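Thiol-activated cytolysin (Desulfobulbus propionicus, PDB 6NAL) probably perforates target membranes by assembling into large beta-barrel pores, as other members of the cholesterol-dependent cytolysin family do. Local coordinates at residues Leu14-Lys19 and Leu341-Ser346; Asn25-Ser30 and Gly351-Val356; Ser43-Met48 and Glu361-Gly366; Asn145-Ser150 and Arg192-Phe197. All coordinates share one frame; numbering follows the deposited sequence.

Interaction 1: residues Leu14-Lys19 and Leu341-Ser346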
loop_
_atom_site.group_PDB
_atom_site.type_symbol
_atom_site.label_atom_id
_atom_site.label_comp_id
_atom_site.label_asym_id
_atom_site.label_seq_id
_atom_site.Cartn_x
_atom_site.Cartn_y
_atom_site.Cartn_z
ATOM N N LEU A 14 -15.100 -49.485 12.064
ATOM C CA LEU A 14 -15.821 -48.273 11.692
ATOM C C LEU A 14 -14.870 -47.356 10.920
ATOM O O LEU A 14 -13.983 -46.719 11.500
ATOM C CB LEU A 14 -16.378 -47.602 12.932
ATOM C CG LEU A 14 -17.470 -46.561 12.753
ATOM C CD1 LEU A 14 -18.858 -47.113 12.588
ATOM C CD2 LEU A 14 -17.390 -45.645 14.001
ATOM N N GLN A 15 -15.062 -47.309 9.597
ATOM C CA GLN A 15 -14.142 -46.648 8.673
ATOM C C GLN A 15 -14.627 -45.221 8.438
ATOM O O GLN A 15 -15.774 -44.998 8.023
ATOM C CB GLN A 15 -14.028 -47.417 7.353
ATOM C CG GLN A 15 -14.063 -48.924 7.513
ATOM C CD GLN A 15 -14.803 -49.627 6.381
ATOM O OE1 GLN A 15 -14.535 -49.378 5.207
ATOM N NE2 GLN A 15 -15.739 -50.511 6.732
ATOM N N TYR A 16 -13.781 -44.258 8.782
ATOM C CA TYR A 16 -14.074 -42.845 8.595
ATOM C C TYR A 16 -12.730 -42.143 8.578
ATOM O O TYR A 16 -11.740 -42.640 9.134
ATOM C CB TYR A 16 -14.985 -42.261 9.693
ATOM C CG TYR A 16 -14.338 -42.307 11.038
ATOM C CD1 TYR A 16 -13.369 -41.371 11.410
ATOM C CD2 TYR A 16 -14.667 -43.325 11.936
ATOM C CE1 TYR A 16 -12.757 -41.461 12.625
ATOM C CE2 TYR A 16 -14.067 -43.419 13.160
ATOM C CZ TYR A 16 -13.120 -42.487 13.509
ATOM O OH TYR A 16 -12.546 -42.606 14.754
ATOM N N ASN A 17 -12.713 -40.976 7.955
ATOM C CA ASN A 17 -11.489 -40.202 7.794
ATOM C C ASN A 17 -11.423 -39.161 8.903
ATOM O O ASN A 17 -12.262 -38.245 8.924
ATOM C CB ASN A 17 -11.467 -39.539 6.419
ATOM C CG ASN A 17 -10.413 -38.433 6.298
ATOM O OD1 ASN A 17 -10.651 -37.428 5.648
ATOM N ND2 ASN A 17 -9.250 -38.627 6.901
ATOM N N PRO A 18 -10.486 -39.265 9.854
ATOM C CA PRO A 18 -10.516 -38.331 10.992
ATOM C C PRO A 18 -10.570 -36.872 10.573
ATOM O O PRO A 18 -11.183 -36.068 11.285
ATOM C CB PRO A 18 -9.220 -38.654 11.757
ATOM C CG PRO A 18 -8.904 -40.072 11.407
ATOM C CD PRO A 18 -9.368 -40.226 9.959
ATOM N N LYS A 19 -9.976 -36.507 9.430
ATOM C CA LYS A 19 -9.849 -35.098 9.086
ATOM C C LYS A 19 -11.132 -34.473 8.577
ATOM O O LYS A 19 -11.303 -33.267 8.752
ATOM C CB LYS A 19 -8.751 -34.916 8.049
ATOM C CG LYS A 19 -7.369 -35.255 8.589
ATOM C CD LYS A 19 -6.585 -36.160 7.649
ATOM C CE LYS A 19 -5.207 -36.493 8.239
ATOM N NZ LYS A 19 -4.184 -35.429 7.973
ATOM N N LEU A 341 -12.585 -41.992 19.896
ATOM C CA LEU A 341 -12.508 -43.078 20.870
ATOM C C LEU A 341 -11.886 -44.321 20.260
ATOM O O LEU A 341 -11.109 -45.014 20.924
ATOM C CB LEU A 341 -13.890 -43.379 21.432
ATOM C CG LEU A 341 -13.982 -44.568 22.392
ATOM C CD1 LEU A 341 -13.065 -44.424 23.609
ATOM C CD2 LEU A 341 -15.437 -44.768 22.809
ATOM N N LYS A 342 -12.174 -44.582 18.987
ATOM C CA LYS A 342 -11.693 -45.780 18.296
ATOM C C LYS A 342 -10.176 -46.012 18.448
ATOM O O LYS A 342 -9.729 -47.113 18.785
ATOM C CB LYS A 342 -12.010 -45.658 16.822
ATOM C CG LYS A 342 -11.335 -46.742 15.880
ATOM C CD LYS A 342 -11.459 -46.363 14.395
ATOM C CE LYS A 342 -10.701 -47.389 13.518
ATOM N NZ LYS A 342 -10.856 -47.159 12.016
ATOM N N ASP A 343 -9.368 -44.963 18.302
ATOM C CA ASP A 343 -7.902 -45.116 18.230
ATOM C C ASP A 343 -7.137 -44.058 19.010
ATOM O O ASP A 343 -5.938 -44.238 19.230
ATOM C CB ASP A 343 -7.424 -45.094 16.760
ATOM C CG ASP A 343 -8.134 -44.002 15.883
ATOM O OD1 ASP A 343 -8.690 -42.997 16.410
ATOM O OD2 ASP A 343 -8.111 -44.171 14.625
ATOM N N GLY A 344 -7.780 -42.968 19.432
ATOM C CA GLY A 344 -7.095 -41.939 20.192
ATOM C C GLY A 344 -6.478 -40.830 19.367
ATOM O O GLY A 344 -5.662 -40.064 19.893
ATOM N N VAL A 345 -6.850 -40.713 18.103
ATOM C CA VAL A 345 -6.418 -39.618 17.253
ATOM C C VAL A 345 -7.193 -38.343 17.580
ATOM O O VAL A 345 -8.418 -38.371 17.788
ATOM C CB VAL A 345 -6.600 -40.016 15.775
ATOM C CG1 VAL A 345 -6.406 -38.787 14.835
ATOM C CG2 VAL A 345 -5.628 -41.121 15.409
ATOM N N SER A 346 -6.473 -37.213 17.606
ATOM C CA SER A 346 -7.056 -35.914 17.923
ATOM C C SER A 346 -8.185 -35.593 16.974
ATOM O O SER A 346 -8.132 -35.937 15.797
ATOM C CB SER A 346 -6.025 -34.796 17.780
ATOM O OG SER A 346 -4.775 -35.277 18.177
HETATM O O HOH W 1 -14.091 -43.017 17.328
#

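Interaction 2: residues Asn25-Ser30 and Gly351-Val356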
loop_
_atom_site.group_PDB
_atom_site.type_symbol
_atom_site.label_atom_id
_atom_site.label_comp_id
_atom_site.label_asym_id
_atom_site.label_seq_id
_atom_site.Cartn_x
_atom_site.Cartn_y
_atom_site.Cartn_z
ATOM N N ASN A 25 -16.813 -24.353 9.359
ATOM C CA ASN A 25 -17.299 -23.617 8.207
ATOM C C ASN A 25 -17.261 -22.116 8.436
ATOM O O ASN A 25 -17.971 -21.588 9.304
ATOM C CB ASN A 25 -18.703 -24.000 7.808
ATOM C CG ASN A 25 -19.159 -23.208 6.601
ATOM O OD1 ASN A 25 -18.492 -23.173 5.526
ATOM N ND2 ASN A 25 -20.266 -22.496 6.791
ATOM N N GLY A 26 -16.452 -21.431 7.628
ATOM C CA GLY A 26 -16.292 -20.011 7.761
ATOM C C GLY A 26 -17.131 -19.286 6.740
ATOM O O GLY A 26 -17.772 -19.879 5.884
ATOM N N THR A 27 -17.144 -17.972 6.897
ATOM C CA THR A 27 -17.712 -17.091 5.906
ATOM C C THR A 27 -17.036 -17.271 4.555
ATOM O O THR A 27 -15.817 -17.432 4.443
ATOM C CB THR A 27 -17.547 -15.656 6.387
ATOM O OG1 THR A 27 -17.944 -15.595 7.761
ATOM C CG2 THR A 27 -18.358 -14.674 5.568
ATOM N N SER A 28 -17.830 -17.233 3.517
ATOM C CA SER A 28 -17.291 -17.037 2.192
ATOM C C SER A 28 -17.801 -15.717 1.625
ATOM O O SER A 28 -18.944 -15.323 1.841
ATOM C CB SER A 28 -17.655 -18.185 1.275
ATOM O OG SER A 28 -17.726 -17.688 -0.056
ATOM N N ILE A 29 -16.919 -15.014 0.951
ATOM C CA ILE A 29 -17.258 -13.835 0.169
ATOM C C ILE A 29 -17.016 -14.220 -1.285
ATOM O O ILE A 29 -15.995 -14.835 -1.600
ATOM C CB ILE A 29 -16.404 -12.624 0.594
ATOM C CG1 ILE A 29 -16.261 -12.577 2.122
ATOM C CG2 ILE A 29 -17.021 -11.352 0.036
ATOM C CD1 ILE A 29 -17.473 -12.055 2.818
ATOM N N SER A 30 -17.941 -13.927 -2.160
ATOM C CA SER A 30 -17.787 -14.449 -3.532
ATOM C C SER A 30 -18.082 -13.350 -4.549
ATOM O O SER A 30 -19.163 -13.290 -5.139
ATOM C CB SER A 30 -18.685 -15.668 -3.743
ATOM O OG SER A 30 -20.053 -15.311 -3.625
ATOM N N GLY A 351 -9.473 -24.289 10.904
ATOM C CA GLY A 351 -10.551 -23.466 10.407
ATOM C C GLY A 351 -10.048 -22.429 9.428
ATOM O O GLY A 351 -8.923 -21.940 9.534
ATOM N N THR A 352 -10.916 -22.078 8.487
ATOM C CA THR A 352 -10.665 -20.983 7.552
ATOM C C THR A 352 -11.909 -20.120 7.478
ATOM O O THR A 352 -13.026 -20.640 7.543
ATOM C CB THR A 352 -10.353 -21.466 6.132
ATOM O OG1 THR A 352 -9.060 -22.075 6.096
ATOM C CG2 THR A 352 -10.418 -20.297 5.121
ATOM N N THR A 353 -11.727 -18.814 7.307
ATOM C CA THR A 353 -12.862 -17.912 7.154
ATOM C C THR A 353 -12.387 -16.682 6.368
ATOM O O THR A 353 -11.257 -16.236 6.542
ATOM C CB THR A 353 -13.426 -17.532 8.528
ATOM O OG1 THR A 353 -14.642 -16.773 8.374
ATOM C CG2 THR A 353 -12.377 -16.729 9.302
ATOM N N GLU A 354 -13.241 -16.157 5.499
ATOM C CA GLU A 354 -12.906 -15.015 4.675
ATOM C C GLU A 354 -13.535 -13.764 5.259
ATOM O O GLU A 354 -14.509 -13.818 6.006
ATOM C CB GLU A 354 -13.356 -15.218 3.233
ATOM C CG GLU A 354 -12.757 -16.483 2.633
ATOM C CD GLU A 354 -13.295 -16.828 1.250
ATOM O OE1 GLU A 354 -14.354 -16.275 0.879
ATOM O OE2 GLU A 354 -12.654 -17.656 0.548
ATOM N N TYR A 355 -12.914 -12.637 4.954
ATOM C CA TYR A 355 -13.377 -11.356 5.433
ATOM C C TYR A 355 -12.888 -10.282 4.473
ATOM O O TYR A 355 -11.997 -10.509 3.650
ATOM C CB TYR A 355 -12.919 -11.096 6.863
ATOM C CG TYR A 355 -11.437 -11.066 7.095
ATOM C CD1 TYR A 355 -10.724 -12.220 7.340
ATOM C CD2 TYR A 355 -10.771 -9.864 7.166
ATOM C CE1 TYR A 355 -9.345 -12.171 7.613
ATOM C CE2 TYR A 355 -9.425 -9.797 7.436
ATOM C CZ TYR A 355 -8.712 -10.961 7.647
ATOM O OH TYR A 355 -7.364 -10.884 7.887
ATOM N N VAL A 356 -13.501 -9.111 4.589
ATOM C CA VAL A 356 -13.123 -7.924 3.833
ATOM C C VAL A 356 -12.339 -6.972 4.736
ATOM O O VAL A 356 -12.906 -6.359 5.645
ATOM C CB VAL A 356 -14.356 -7.215 3.269
ATOM C CG1 VAL A 356 -13.920 -6.041 2.453
ATOM C CG2 VAL A 356 -15.169 -8.163 2.437
HETATM O O HOH W 2 -14.730 -22.454 5.672
#

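Interaction 3: residues Ser43-Met48 and Glu361-Gly366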
loop_
_atom_site.group_PDB
_atom_site.type_symbol
_atom_site.label_atom_id
_atom_site.label_comp_id
_atom_site.label_asym_id
_atom_site.label_seq_id
_atom_site.Cartn_x
_atom_site.Cartn_y
_atom_site.Cartn_z
ATOM N N SER A 43 -9.956 20.062 3.540
ATOM C CA SER A 43 -8.780 19.860 2.716
ATOM C C SER A 43 -8.242 18.446 2.843
ATOM O O SER A 43 -7.290 18.094 2.145
ATOM C CB SER A 43 -7.673 20.896 3.048
ATOM O OG SER A 43 -7.393 21.029 4.423
ATOM N N THR A 44 -8.822 17.623 3.708
ATOM C CA THR A 44 -8.310 16.279 3.922
ATOM C C THR A 44 -8.929 15.309 2.935
ATOM O O THR A 44 -10.131 15.360 2.644
ATOM C CB THR A 44 -8.566 15.828 5.346
ATOM O OG1 THR A 44 -7.941 16.767 6.220
ATOM C CG2 THR A 44 -7.980 14.487 5.602
ATOM N N TYR A 45 -8.074 14.446 2.401
ATOM C CA TYR A 45 -8.426 13.504 1.353
ATOM C C TYR A 45 -8.412 12.110 1.944
ATOM O O TYR A 45 -7.398 11.695 2.527
ATOM C CB TYR A 45 -7.425 13.553 0.215
ATOM C CG TYR A 45 -7.745 12.666 -0.993
ATOM C CD1 TYR A 45 -9.002 12.687 -1.609
ATOM C CD2 TYR A 45 -6.762 11.876 -1.550
ATOM C CE1 TYR A 45 -9.255 11.937 -2.730
ATOM C CE2 TYR A 45 -7.015 11.102 -2.662
ATOM C CZ TYR A 45 -8.268 11.131 -3.234
ATOM O OH TYR A 45 -8.495 10.346 -4.322
ATOM N N ILE A 46 -9.518 11.389 1.794
ATOM C CA ILE A 46 -9.708 10.144 2.525
ATOM C C ILE A 46 -9.938 9.069 1.494
ATOM O O ILE A 46 -10.915 9.127 0.750
ATOM C CB ILE A 46 -10.865 10.236 3.528
ATOM C CG1 ILE A 46 -10.531 11.323 4.560
ATOM C CG2 ILE A 46 -11.036 8.918 4.193
ATOM C CD1 ILE A 46 -11.689 11.857 5.314
ATOM N N VAL A 47 -9.030 8.113 1.412
ATOM C CA VAL A 47 -9.136 7.027 0.448
ATOM C C VAL A 47 -9.351 5.719 1.205
ATOM O O VAL A 47 -8.576 5.378 2.113
ATOM C CB VAL A 47 -7.885 6.938 -0.436
ATOM C CG1 VAL A 47 -7.990 5.759 -1.402
ATOM C CG2 VAL A 47 -7.649 8.218 -1.196
HETATM N N MSE A 48 -10.360 4.967 0.782
HETATM C CA MSE A 48 -10.685 3.713 1.415
HETATM C C MSE A 48 -10.563 2.608 0.393
HETATM O O MSE A 48 -11.243 2.591 -0.616
HETATM C CB MSE A 48 -12.073 3.723 2.028
HETATM C CG MSE A 48 -12.407 2.345 2.650
HETATM SE SE MSE A 48 -13.577 2.352 4.198
HETATM C CE MSE A 48 -14.580 0.762 3.733
ATOM N N GLU A 361 -6.818 5.599 4.389
ATOM C CA GLU A 361 -5.693 6.514 4.538
ATOM C C GLU A 361 -6.203 7.940 4.456
ATOM O O GLU A 361 -7.046 8.258 3.613
ATOM C CB GLU A 361 -4.615 6.327 3.456
ATOM C CG GLU A 361 -3.837 5.025 3.592
ATOM C CD GLU A 361 -2.563 5.169 4.434
ATOM O OE1 GLU A 361 -2.461 4.506 5.509
ATOM O OE2 GLU A 361 -1.665 5.934 3.998
ATOM N N ARG A 362 -5.709 8.784 5.340
ATOM C CA ARG A 362 -6.036 10.198 5.362
ATOM C C ARG A 362 -4.784 10.955 4.938
ATOM O O ARG A 362 -3.697 10.725 5.475
ATOM C CB ARG A 362 -6.528 10.635 6.750
ATOM C CG ARG A 362 -7.752 9.848 7.291
ATOM C CD ARG A 362 -8.187 10.269 8.720
ATOM N NE ARG A 362 -8.637 11.663 8.747
ATOM C CZ ARG A 362 -9.903 12.044 8.630
ATOM N NH1 ARG A 362 -10.861 11.128 8.504
ATOM N NH2 ARG A 362 -10.215 13.343 8.644
ATOM N N TYR A 363 -4.936 11.806 3.938
ATOM C CA TYR A 363 -3.850 12.616 3.392
ATOM C C TYR A 363 -4.251 14.067 3.616
ATOM O O TYR A 363 -5.284 14.525 3.103
ATOM C CB TYR A 363 -3.627 12.324 1.915
ATOM C CG TYR A 363 -3.353 10.896 1.587
ATOM C CD1 TYR A 363 -2.049 10.425 1.551
ATOM C CD2 TYR A 363 -4.395 10.017 1.275
ATOM C CE1 TYR A 363 -1.762 9.123 1.227
ATOM C CE2 TYR A 363 -4.117 8.687 0.941
ATOM C CZ TYR A 363 -2.779 8.256 0.929
ATOM O OH TYR A 363 -2.442 6.969 0.606
ATOM N N SER A 364 -3.500 14.761 4.469
ATOM C CA SER A 364 -3.858 16.133 4.805
ATOM C C SER A 364 -3.495 17.075 3.652
ATOM O O SER A 364 -2.565 16.827 2.878
ATOM C CB SER A 364 -3.179 16.567 6.108
ATOM O OG SER A 364 -1.770 16.547 5.988
ATOM N N GLY A 365 -4.273 18.143 3.528
ATOM C CA GLY A 365 -3.968 19.208 2.605
ATOM C C GLY A 365 -2.715 19.961 3.047
ATOM O O GLY A 365 -1.973 19.566 3.954
ATOM N N GLY A 366 -2.465 21.058 2.337
ATOM C CA GLY A 366 -1.237 21.791 2.571
ATOM C C GLY A 366 -1.260 23.147 1.906
ATOM O O GLY A 366 -2.231 23.529 1.251
HETATM O O HOH W 3 -6.673 18.871 5.435
#

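Interaction 4: residues Asn145-Ser150 and Arg192-Phe197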
loop_
_atom_site.group_PDB
_atom_site.type_symbol
_atom_site.label_atom_id
_atom_site.label_comp_id
_atom_site.label_asym_id
_atom_site.label_seq_id
_atom_site.Cartn_x
_atom_site.Cartn_y
_atom_site.Cartn_z
ATOM N N ASN A 145 -1.542 -13.552 35.122
ATOM C CA ASN A 145 -0.494 -13.834 34.138
ATOM C C ASN A 145 -1.214 -14.285 32.863
ATOM O O ASN A 145 -1.605 -15.457 32.751
ATOM C CB ASN A 145 0.493 -14.895 34.616
ATOM C CG ASN A 145 1.463 -15.309 33.497
ATOM O OD1 ASN A 145 1.464 -14.681 32.426
ATOM N ND2 ASN A 145 2.279 -16.342 33.721
ATOM N N PHE A 146 -1.377 -13.369 31.911
ATOM C CA PHE A 146 -2.366 -13.545 30.860
ATOM C C PHE A 146 -1.696 -13.812 29.530
ATOM O O PHE A 146 -0.623 -13.279 29.251
ATOM C CB PHE A 146 -3.286 -12.324 30.751
ATOM C CG PHE A 146 -4.335 -12.233 31.846
ATOM C CD1 PHE A 146 -5.330 -13.215 31.982
ATOM C CD2 PHE A 146 -4.354 -11.166 32.719
ATOM C CE1 PHE A 146 -6.302 -13.134 32.985
ATOM C CE2 PHE A 146 -5.326 -11.085 33.715
ATOM C CZ PHE A 146 -6.308 -12.061 33.832
ATOM N N GLN A 147 -2.320 -14.693 28.747
ATOM C CA GLN A 147 -2.155 -14.689 27.298
ATOM C C GLN A 147 -3.026 -13.596 26.676
ATOM O O GLN A 147 -4.142 -13.326 27.117
ATOM C CB GLN A 147 -2.495 -16.047 26.690
ATOM C CG GLN A 147 -2.533 -16.007 25.173
ATOM C CD GLN A 147 -3.255 -17.209 24.564
ATOM O OE1 GLN A 147 -3.496 -18.212 25.253
ATOM N NE2 GLN A 147 -3.586 -17.118 23.273
ATOM N N TYR A 148 -2.497 -12.958 25.637
ATOM C CA TYR A 148 -3.061 -11.738 25.105
ATOM C C TYR A 148 -3.399 -11.972 23.645
ATOM O O TYR A 148 -2.664 -12.654 22.949
ATOM C CB TYR A 148 -2.085 -10.605 25.290
ATOM C CG TYR A 148 -2.590 -9.288 24.810
ATOM C CD1 TYR A 148 -3.445 -8.537 25.581
ATOM C CD2 TYR A 148 -2.177 -8.775 23.600
ATOM C CE1 TYR A 148 -3.894 -7.310 25.147
ATOM C CE2 TYR A 148 -2.637 -7.549 23.144
ATOM C CZ TYR A 148 -3.476 -6.820 23.935
ATOM O OH TYR A 148 -3.934 -5.598 23.527
ATOM N N SER A 149 -4.572 -11.499 23.224
ATOM C CA SER A 149 -4.996 -11.599 21.829
ATOM C C SER A 149 -5.770 -10.352 21.469
ATOM O O SER A 149 -6.578 -9.898 22.274
ATOM C CB SER A 149 -5.923 -12.785 21.527
ATOM O OG SER A 149 -5.293 -14.001 21.857
ATOM N N SER A 150 -5.569 -9.827 20.259
ATOM C CA SER A 150 -6.328 -8.667 19.815
ATOM C C SER A 150 -6.491 -8.694 18.307
ATOM O O SER A 150 -5.647 -9.225 17.599
ATOM C CB SER A 150 -5.637 -7.373 20.216
ATOM O OG SER A 150 -4.416 -7.215 19.502
ATOM N N ARG A 192 -8.647 -9.988 24.164
ATOM C CA ARG A 192 -8.865 -11.013 25.151
ATOM C C ARG A 192 -7.625 -11.249 25.981
ATOM O O ARG A 192 -6.567 -11.522 25.431
ATOM C CB ARG A 192 -9.244 -12.322 24.501
ATOM C CG ARG A 192 -9.721 -13.297 25.495
ATOM C CD ARG A 192 -9.827 -14.690 24.957
ATOM N NE ARG A 192 -8.604 -15.118 24.309
ATOM C CZ ARG A 192 -8.470 -16.285 23.705
ATOM N NH1 ARG A 192 -9.506 -17.121 23.712
ATOM N NH2 ARG A 192 -7.324 -16.604 23.106
ATOM N N PHE A 193 -7.787 -11.219 27.301
ATOM C CA PHE A 193 -6.782 -11.681 28.257
ATOM C C PHE A 193 -7.193 -13.050 28.774
ATOM O O PHE A 193 -8.310 -13.201 29.267
ATOM C CB PHE A 193 -6.660 -10.721 29.441
ATOM C CG PHE A 193 -6.172 -9.339 29.066
ATOM C CD1 PHE A 193 -7.041 -8.401 28.586
ATOM C CD2 PHE A 193 -4.855 -9.005 29.227
ATOM C CE1 PHE A 193 -6.632 -7.152 28.246
ATOM C CE2 PHE A 193 -4.421 -7.760 28.900
ATOM C CZ PHE A 193 -5.320 -6.814 28.393
ATOM N N LYS A 194 -6.314 -14.050 28.663
ATOM C CA LYS A 194 -6.697 -15.393 29.056
ATOM C C LYS A 194 -5.681 -16.035 29.980
ATOM O O LYS A 194 -4.502 -16.130 29.639
ATOM C CB LYS A 194 -6.876 -16.284 27.828
ATOM C CG LYS A 194 -7.394 -17.743 28.126
ATOM C CD LYS A 194 -7.115 -18.674 26.906
ATOM C CE LYS A 194 -8.295 -19.581 26.722
ATOM N NZ LYS A 194 -8.664 -19.839 25.260
ATOM N N GLN A 195 -6.151 -16.563 31.108
ATOM C CA GLN A 195 -5.255 -17.241 32.035
ATOM C C GLN A 195 -5.795 -18.606 32.411
ATOM O O GLN A 195 -6.925 -18.716 32.885
ATOM C CB GLN A 195 -5.027 -16.421 33.308
ATOM C CG GLN A 195 -3.994 -17.062 34.206
ATOM C CD GLN A 195 -3.645 -16.203 35.422
ATOM O OE1 GLN A 195 -4.215 -15.128 35.610
ATOM N NE2 GLN A 195 -2.747 -16.710 36.275
ATOM N N ILE A 196 -4.962 -19.633 32.259
ATOM C CA ILE A 196 -5.290 -21.000 32.647
ATOM C C ILE A 196 -4.765 -21.263 34.054
ATOM O O ILE A 196 -3.549 -21.229 34.282
ATOM C CB ILE A 196 -4.692 -22.011 31.656
ATOM C CG1 ILE A 196 -5.152 -21.712 30.219
ATOM C CG2 ILE A 196 -5.027 -23.420 32.053
ATOM C CD1 ILE A 196 -4.464 -22.620 29.159
ATOM N N PHE A 197 -5.667 -21.607 34.990
ATOM C CA PHE A 197 -5.219 -21.889 36.355
ATOM C C PHE A 197 -4.775 -23.335 36.477
ATOM O O PHE A 197 -3.668 -23.607 36.940
ATOM C CB PHE A 197 -6.310 -21.585 37.400
ATOM C CG PHE A 197 -6.698 -20.134 37.476
ATOM C CD1 PHE A 197 -5.782 -19.136 37.213
ATOM C CD2 PHE A 197 -7.973 -19.767 37.811
ATOM C CE1 PHE A 197 -6.146 -17.801 37.277
ATOM C CE2 PHE A 197 -8.347 -18.437 37.872
ATOM C CZ PHE A 197 -7.431 -17.451 37.586
#

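Interaction 1: residues Leu14-Lys19 and Leu341-Ser346
Lys342 runs its extended chain past the phenol end of Tyr16, the two side chains sliding by each other in opposite directions. Its CB lies 3.7 Å from Tyr16 OH, and its CD approaches the ring obliquely, 4.1 Å from Tyr16 CE2. With CG anti to the backbone N (chi1 170°) and the rest of the chain straight, the lysine has the length to bring NZ to the Leu14 carbonyl, where a 3.2 Å bond joins Lys342 NZ to Leu14 O. The ammonium group sits above the plane of that carbonyl, away from the lone-pair positions. Its distance from the Tyr16 ring allows at most a weak cation-pi attraction. A water takes a hydrogen bond from Lys342 N and is also hydrogen-bonded to Tyr16 OH at 3.0 Å, so the tyrosine suits this place by being greasy along its flank and polar at its tip. Farther along, Pro18 CB meets Val345 CG1 at 4.2 Å, a thin apolar touch. The Tyr16 ring also meets that of Phe340, at the end of strand 332-340. Both partners are irregular segments, so this is a surface loop-to-loop contact, tying the connection after N-terminal helix 2-12 to the loop between strands 332-340 and 349-372.

Interaction 2: residues Asn25-Ser30 and Gly351-Val356
Three hydrogen bonds, one of them wholly between backbone atoms, join Thr27 and Ile29 to Thr353 and Glu354. In the backbone bond Glu354 N reaches Thr27 O at 3.1 Å. Two more use side-chain acceptors of the strand: Thr353 OG1 receives Thr27 N at 3.1 Å through a rather bent bond (136°), and Glu354 OE1 receives Ile29 N at 2.9 Å, nearly straight at 165°. Glu354 has the reach for this because its chain is extended beyond CG. A water bridges a further pair, accepting from Gly26 N and donating to Thr352 O. Gly26 brings its CA within 3.3 Å of Thr352 O in a CA-H...O contact, an approach that a residue without a side chain can make. Apolar contact is slight: Ile29 CG1 lies 4.1 Å from Glu354 CB, and Ile29 CG2 is near Val356 CG2. Outside the pair, Thr27 OG1 is hydrogen-bonded to Asp155 and Asn157, while Lys52 forms a long, weak ion pair with Glu354 OE1. Backbone bonds of Gly351, Thr353 and Tyr355 go to strand 44-59. The chemistry thus implies that the loop is held against the flank of strand 349-372 by one backbone bond, supplemented by side-chain acceptors and a water in place of regular strand pairing.

Interaction 3: residues Ser43-Met48 and Glu361-Gly366
Tyr45 and Tyr363 lie opposite each other as a hydrogen-bonded pair in two antiparallel strands, part of the long sheet that runs toward the C-terminal beta sandwich, as in the elongated domain 2 of related cytolysins. Their side chains cross obliquely, with Tyr45 CD2 4.1 Å from Tyr363 CD2. The first torsions differ: Tyr45 has CG anti to the backbone N (chi1 -176°), whereas in Tyr363 it is anti to the carbonyl carbon (chi1 -56°), which turns the second ring along the sheet until CE2 comes 4.2 Å from Val47 CG2. Tyr45 O lies at the edge of the Tyr363 ring. Beyond the pair, Tyr45 OH bonds Glu38 and the Tyr363 ring meets Arg423 in a cation-pi contact. The backbones are joined by two reciprocal pairs of bonds, Tyr45 with Tyr363 and Val47 with Glu361; Tyr363 N to Tyr45 O measures 2.8 Å. Where the strands part, Gly365 lets the chain pass close to Ser43, its CA 4.1 Å from Ser43 CB, and a water links Gly365 N to Ser43 OG and Thr44 OG1. On the other face, Ile46 and Arg362 lie side by side, pointing the same way. A bend at chi3 (64°) folds the Arg362 guanidinium back over the isoleucine while NH2 forms a salt bridge with Asp41. Ile46 CD1 sits over one face of that group, 3.4 Å from Arg362 NH1.

Interaction 4: residues Asn145-Ser150 and Arg192-Phe197
Lys194 N and Lys194 O are both bonded to Gln147, at 2.8 Å to Gln147 O and 2.8 Å to Gln147 N, among the shortest polar links of an antiparallel pair that Ser149 and Arg192 continue. Between these lies the non-hydrogen-bonded pair Tyr148 and Phe193, whose side chains run side by side. The edge of Tyr148 is set against the face of Phe193, Tyr148 CD1 lying 3.5 Å from Phe193 CE2 with the planes at 66°. Phe193 in turn directs its edge toward Phe146 in an offset edge-to-face pair, and Phe193 CB rests over that ring's face, 3.7 Å from Phe146 CG. Gln195 OE1 lies over the rim of the opposite face of Phe146. The same OE1 accepts Asn145 N at 3.1 Å, from well above the amide carbonyl plane. On the other face of the sheet stand Gln147, Ser149, Arg192 and Lys194. Lys194 CD packs over the centre of one face of the Arg192 guanidinium, whose NH1 makes a weak hydrogen bond to Gln243, while NE is buried without a partner in the model; Lys194 NZ reaches Asn335. Tyr445 of the second subunit bonds Tyr148 N. The aromatic cluster packs on one face of this strand pair, and the three helices between its strands in sequence are consistent with the first transmembrane hairpin region in the central domain 3 sheet of cholesterol-dependent cytolysins.

In the fold
Interaction 4 is the most buried of the four and the one resting on an aromatic cluster; the others lie at the surface. Interactions 2 and 3 both use strand 349-372, with centres about 31 Å apart: interaction 3 pairs it with strand 44-59 through regular backbone bonds, whereas interaction 2 attaches a loop largely through side-chain acceptors. Interaction 1, on the other side of the chain's centre from interaction 3, involves no strand and relies on a lysine, a tyrosine and a water. In interactions 1 to 3 segments from early in the sequence meet 341-366, while interaction 4 joins strands of a separate sheet. Interactions 2 and 4 both touch the second subunit.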